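Local coordinates for testis-expressed protein 101 (Mus musculus, PDB 7BPS) that controls binding of sperm to the zona pellucida and migration of spermatozoa into the oviduct, and is essential for male fertility, at residues V53-K58 and M156-Q161. Residues are numbered along the deposited sequence; the frame is centred on the assembly and turned at random.
Sequences VVLASK and MDATVQ
V53 and V160 share one rotamer. In both, CG1 lies anti to the backbone N (chi1 -178° in each). This turns the methyl pairs of the two valines toward each other, tip to tip. The contact joins the two tandem Ly6/uPAR domains face to face. V53 CG1 stands 4.0 Å from V160 CG2, and V53 CG2 stands 4.1 Å from V160 CG1. M156 bends at both chi2 and chi3 (-51° and -73°), which folds its thioether over the backbone at A56.

Strand 52-61 belongs to the sheet of the first domain, and strand 158-163 to that of the second. No hydrogen bond crosses between the two segments. Their strand axes run roughly antiparallel, 9.8 Å apart at closest approach, and the contact is made by side chains reaching across between the two sheets.

L55 sits between the valine pair and M156. L55 CD2 touches A158 CB at 4.2 Å, while L55 CD1 leans more loosely on V160 CG2. L55 also packs on F151, and V53 and V160 both reach L126, so the apolar layer extends to neighbouring strands of the second domain.

At the other end, S57 offers its CB to M156, 3.9 Å from CG. Its hydroxyl is hydrogen-bonded to Q39 on the adjacent strand 37-46. The contact is buried, and M156 gives up more surface to the opposite segment than any other residue here. M156 CE lies 3.9 Å from L55 CB and 3.7 Å from A56 N.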
loop_
_atom_site.group_PDB
_atom_site.type_symbol
_atom_site.label_atom_id
_atom_site.label_comp_id
_atom_site.label_asym_id
_atom_site.label_seq_id
_atom_site.Cartn_x
_atom_site.Cartn_y
_atom_site.Cartn_z
ATOM N N VAL A 53 -7.275 -0.066 0.795
ATOM C CA VAL A 53 -6.666 -1.298 0.231
ATOM C C VAL A 53 -5.435 -1.627 1.086
ATOM O O VAL A 53 -4.634 -0.733 1.336
ATOM C CB VAL A 53 -6.308 -1.111 -1.252
ATOM C CG1 VAL A 53 -5.717 -2.375 -1.863
ATOM C CG2 VAL A 53 -7.534 -0.688 -2.031
ATOM N N VAL A 54 -5.319 -2.869 1.534
ATOM C CA VAL A 54 -4.175 -3.366 2.339
ATOM C C VAL A 54 -3.527 -4.553 1.605
ATOM O O VAL A 54 -4.213 -5.612 1.406
ATOM C CB VAL A 54 -4.623 -3.703 3.765
ATOM C CG1 VAL A 54 -3.467 -4.077 4.632
ATOM C CG2 VAL A 54 -5.346 -2.533 4.391
ATOM N N LEU A 55 -2.284 -4.340 1.145
ATOM C CA LEU A 55 -1.349 -5.372 0.645
ATOM C C LEU A 55 -0.355 -5.638 1.781
ATOM O O LEU A 55 0.476 -4.751 2.082
ATOM C CB LEU A 55 -0.653 -4.894 -0.636
ATOM C CG LEU A 55 -1.584 -4.468 -1.776
ATOM C CD1 LEU A 55 -1.848 -2.964 -1.737
ATOM C CD2 LEU A 55 -1.042 -4.851 -3.143
ATOM N N ALA A 56 -0.488 -6.790 2.437
ATOM C CA ALA A 56 0.315 -7.210 3.604
ATOM C C ALA A 56 1.064 -8.510 3.282
ATOM O O ALA A 56 0.418 -9.551 2.976
ATOM C CB ALA A 56 -0.558 -7.360 4.830
ATOM N N SER A 57 2.389 -8.440 3.379
ATOM C CA SER A 57 3.327 -9.547 3.101
ATOM C C SER A 57 4.207 -9.829 4.323
ATOM O O SER A 57 4.836 -8.895 4.828
ATOM C CB SER A 57 4.171 -9.236 1.921
ATOM O OG SER A 57 5.187 -10.196 1.831
ATOM N N LYS A 58 4.246 -11.093 4.750
ATOM C CA LYS A 58 5.278 -11.643 5.659
ATOM C C LYS A 58 5.912 -12.866 4.985
ATOM O O LYS A 58 5.182 -13.670 4.399
ATOM C CB LYS A 58 4.661 -11.971 7.011
ATOM C CG LYS A 58 4.263 -10.751 7.820
ATOM C CD LYS A 58 4.062 -11.061 9.281
ATOM C CE LYS A 58 3.523 -9.880 10.063
ATOM N NZ LYS A 58 3.397 -10.212 11.501
ATOM N N MET A 156 2.441 -11.689 -4.107
ATOM C CA MET A 156 1.571 -10.525 -3.818
ATOM C C MET A 156 1.016 -9.924 -5.106
ATOM O O MET A 156 0.580 -8.758 -5.005
ATOM C CB MET A 156 2.359 -9.395 -3.133
ATOM C CG MET A 156 2.712 -9.658 -1.704
ATOM S SD MET A 156 1.273 -10.175 -0.742
ATOM C CE MET A 156 0.457 -8.583 -0.649
ATOM N N ASP A 157 0.998 -10.663 -6.223
ATOM C CA ASP A 157 0.623 -10.142 -7.567
ATOM C C ASP A 157 -0.822 -9.632 -7.524
ATOM O O ASP A 157 -1.697 -10.392 -7.068
ATOM C CB ASP A 157 0.804 -11.209 -8.649
ATOM C CG ASP A 157 2.210 -11.769 -8.710
ATOM O OD1 ASP A 157 2.978 -11.318 -9.565
ATOM O OD2 ASP A 157 2.505 -12.647 -7.913
ATOM N N ALA A 158 -1.049 -8.377 -7.920
ATOM C CA ALA A 158 -2.330 -7.665 -7.734
ATOM C C ALA A 158 -2.398 -6.413 -8.610
ATOM O O ALA A 158 -1.336 -5.928 -9.006
ATOM C CB ALA A 158 -2.449 -7.321 -6.273
ATOM N N THR A 159 -3.597 -5.918 -8.912
ATOM C CA THR A 159 -3.841 -4.550 -9.434
ATOM C C THR A 159 -4.790 -3.803 -8.481
ATOM O O THR A 159 -5.750 -4.416 -7.937
ATOM C CB THR A 159 -4.595 -4.433 -10.766
ATOM O OG1 THR A 159 -5.426 -5.563 -11.001
ATOM C CG2 THR A 159 -3.707 -4.208 -11.948
ATOM N N VAL A 160 -4.573 -2.503 -8.387
ATOM C CA VAL A 160 -5.389 -1.566 -7.592
ATOM C C VAL A 160 -5.781 -0.434 -8.526
ATOM O O VAL A 160 -4.873 0.178 -9.144
ATOM C CB VAL A 160 -4.628 -1.079 -6.358
ATOM C CG1 VAL A 160 -5.506 -0.163 -5.520
ATOM C CG2 VAL A 160 -4.108 -2.249 -5.529
ATOM N N GLN A 161 -7.082 -0.213 -8.674
ATOM C CA GLN A 161 -7.592 0.990 -9.358
ATOM C C GLN A 161 -7.843 2.077 -8.296
ATOM O O GLN A 161 -8.438 1.757 -7.222
ATOM C CB GLN A 161 -8.832 0.641 -10.159
ATOM C CG GLN A 161 -9.391 1.857 -10.859
ATOM C CD GLN A 161 -10.270 1.509 -12.028
ATOM O OE1 GLN A 161 -10.074 2.034 -13.117
ATOM N NE2 GLN A 161 -11.239 0.646 -11.806
#